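Local coordinates for protein NEDD8-conjugating enzyme UBC12 (Saccharomyces cerevisiae, PDB 3O2U) that accepts the ubiquitin-like protein Rub1 (NEDD8) as a thioester from its E1 complex and catalyses its covalent attachment to other proteins, chiefly the cullin Cdc53, at residues A[75-80]-A[168-173]. Numbering follows the deposited sequence.
Sequences GYYNYG and EAVRLT
The loop 75-80, two overlapping beta turns, comes up to one side of the helix 163-174 at Tyr-76 and Val-170, whose CA atoms lie 6.6 Å apart. This is the UBC fold of E2 enzymes: residues 75-80 lie in the loop between strands 65-70 and 82-87 of the antiparallel sheet, and the helix belongs to the C-terminal helical part. No hydrogen bond spans the two segments; Val-170 makes the contact, lying across the Tyr-77 side chain at about a right angle. With its CG1 anti to the backbone N (chi1 168°), Val-170 sets that methyl over one face of the Tyr-77 ring, a CH-pi contact 3.9 Å from CG1 to the ring centroid. Val-170 CG1 is offset toward the rim, 3.6 Å from Tyr-77 CD1, while CG2 of the same valine lies nearer Tyr-77 CZ and OH. Beyond the segments, Phe-142 meets the Tyr-77 ring edge-to-face, and the phenol OH of this buried tyrosine is satisfied by a hydrogen bond with Phe-106 O. Tyr-76 turns its own ring away to meet Phe-166 edge-to-face. The first turn, type I, is closed by Gly-75 O, which accepts from both Asn-78 N and Asn-78 ND2; the bond from ND2 to Gly-75 O is 2.6 Å long and nearly straight. From the middle of that turn the Tyr-76 carbonyl approaches the helix, its O 3.3 Å from Val-170 CG1.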
# COMPACT_ATOMS: atom_id res chain seq x y z
N GLY A 75 -16.58 -11.62 -5.36
CA GLY A 75 -16.18 -11.98 -4.01
C GLY A 75 -16.92 -11.27 -2.88
O GLY A 75 -17.86 -10.50 -3.09
N TYR A 76 -16.47 -11.51 -1.65
CA TYR A 76 -17.13 -10.98 -0.46
C TYR A 76 -17.27 -9.46 -0.44
O TYR A 76 -18.25 -8.92 0.08
CB TYR A 76 -16.36 -11.40 0.77
CG TYR A 76 -16.40 -12.88 1.05
CD1 TYR A 76 -17.61 -13.52 1.29
CD2 TYR A 76 -15.24 -13.63 1.11
CE1 TYR A 76 -17.67 -14.86 1.57
CE2 TYR A 76 -15.28 -14.98 1.40
CZ TYR A 76 -16.50 -15.59 1.62
OH TYR A 76 -16.56 -16.94 1.90
N TYR A 77 -16.27 -8.79 -0.99
CA TYR A 77 -16.16 -7.34 -0.91
C TYR A 77 -16.57 -6.70 -2.22
O TYR A 77 -16.27 -5.54 -2.46
CB TYR A 77 -14.71 -6.94 -0.57
CG TYR A 77 -14.24 -7.53 0.74
CD1 TYR A 77 -14.40 -6.83 1.93
CD2 TYR A 77 -13.68 -8.80 0.80
CE1 TYR A 77 -14.00 -7.37 3.14
CE2 TYR A 77 -13.28 -9.36 2.00
CZ TYR A 77 -13.45 -8.64 3.17
OH TYR A 77 -13.04 -9.17 4.36
N ASN A 78 -17.27 -7.47 -3.06
CA ASN A 78 -17.70 -6.97 -4.35
C ASN A 78 -18.33 -5.58 -4.25
O ASN A 78 -19.19 -5.32 -3.41
CB ASN A 78 -18.64 -7.96 -5.06
CG ASN A 78 -19.97 -8.12 -4.35
OD1 ASN A 78 -20.89 -7.36 -4.59
ND2 ASN A 78 -20.06 -9.10 -3.47
N TYR A 79 -17.84 -4.70 -5.12
CA TYR A 79 -18.33 -3.32 -5.26
C TYR A 79 -18.08 -2.37 -4.07
O TYR A 79 -18.53 -1.22 -4.07
CB TYR A 79 -19.79 -3.33 -5.72
CG TYR A 79 -19.87 -3.97 -7.08
CD1 TYR A 79 -19.60 -3.24 -8.21
CD2 TYR A 79 -20.13 -5.33 -7.21
CE1 TYR A 79 -19.64 -3.81 -9.46
CE2 TYR A 79 -20.18 -5.92 -8.47
CZ TYR A 79 -19.92 -5.15 -9.59
OH TYR A 79 -19.95 -5.70 -10.85
N GLY A 80 -17.35 -2.84 -3.07
CA GLY A 80 -16.83 -1.95 -2.04
C GLY A 80 -15.54 -1.29 -2.52
O GLY A 80 -14.80 -1.90 -3.29
N GLU A 168 -22.28 -12.10 5.05
CA GLU A 168 -23.25 -11.16 5.60
C GLU A 168 -22.59 -10.18 6.56
O GLU A 168 -23.01 -9.02 6.65
CB GLU A 168 -24.40 -11.90 6.28
CG GLU A 168 -25.34 -12.59 5.29
CD GLU A 168 -26.50 -13.30 5.99
OE1 GLU A 168 -26.46 -13.41 7.24
OE2 GLU A 168 -27.44 -13.74 5.30
N ALA A 169 -21.56 -10.63 7.27
CA ALA A 169 -20.80 -9.76 8.15
C ALA A 169 -20.06 -8.69 7.34
O ALA A 169 -19.94 -7.54 7.78
CB ALA A 169 -19.82 -10.56 8.96
N VAL A 170 -19.55 -9.08 6.17
CA VAL A 170 -18.83 -8.17 5.30
C VAL A 170 -19.79 -7.15 4.70
O VAL A 170 -19.51 -5.95 4.66
CB VAL A 170 -18.06 -8.93 4.20
CG1 VAL A 170 -17.57 -7.97 3.14
CG2 VAL A 170 -16.90 -9.70 4.81
N ARG A 171 -20.95 -7.63 4.26
CA ARG A 171 -21.98 -6.75 3.73
C ARG A 171 -22.44 -5.73 4.76
O ARG A 171 -22.64 -4.56 4.41
CB ARG A 171 -23.18 -7.56 3.19
CG ARG A 171 -22.85 -8.46 1.98
CD ARG A 171 -24.12 -8.94 1.24
NE ARG A 171 -24.66 -10.21 1.74
CZ ARG A 171 -24.76 -11.33 1.03
NH1 ARG A 171 -24.36 -11.36 -0.24
NH2 ARG A 171 -25.26 -12.42 1.58
N LEU A 172 -22.62 -6.15 6.01
CA LEU A 172 -23.01 -5.22 7.07
C LEU A 172 -21.93 -4.16 7.33
O LEU A 172 -22.21 -2.97 7.40
CB LEU A 172 -23.26 -5.97 8.38
CG LEU A 172 -23.35 -5.15 9.67
CD1 LEU A 172 -24.55 -4.23 9.66
CD2 LEU A 172 -23.42 -6.09 10.89
N THR A 173 -20.69 -4.62 7.53
CA THR A 173 -19.59 -3.71 7.86
C THR A 173 -19.28 -2.72 6.73
O THR A 173 -18.99 -1.55 7.00
CB THR A 173 -18.34 -4.49 8.27
OG1 THR A 173 -17.99 -5.41 7.23
CG2 THR A 173 -18.63 -5.28 9.54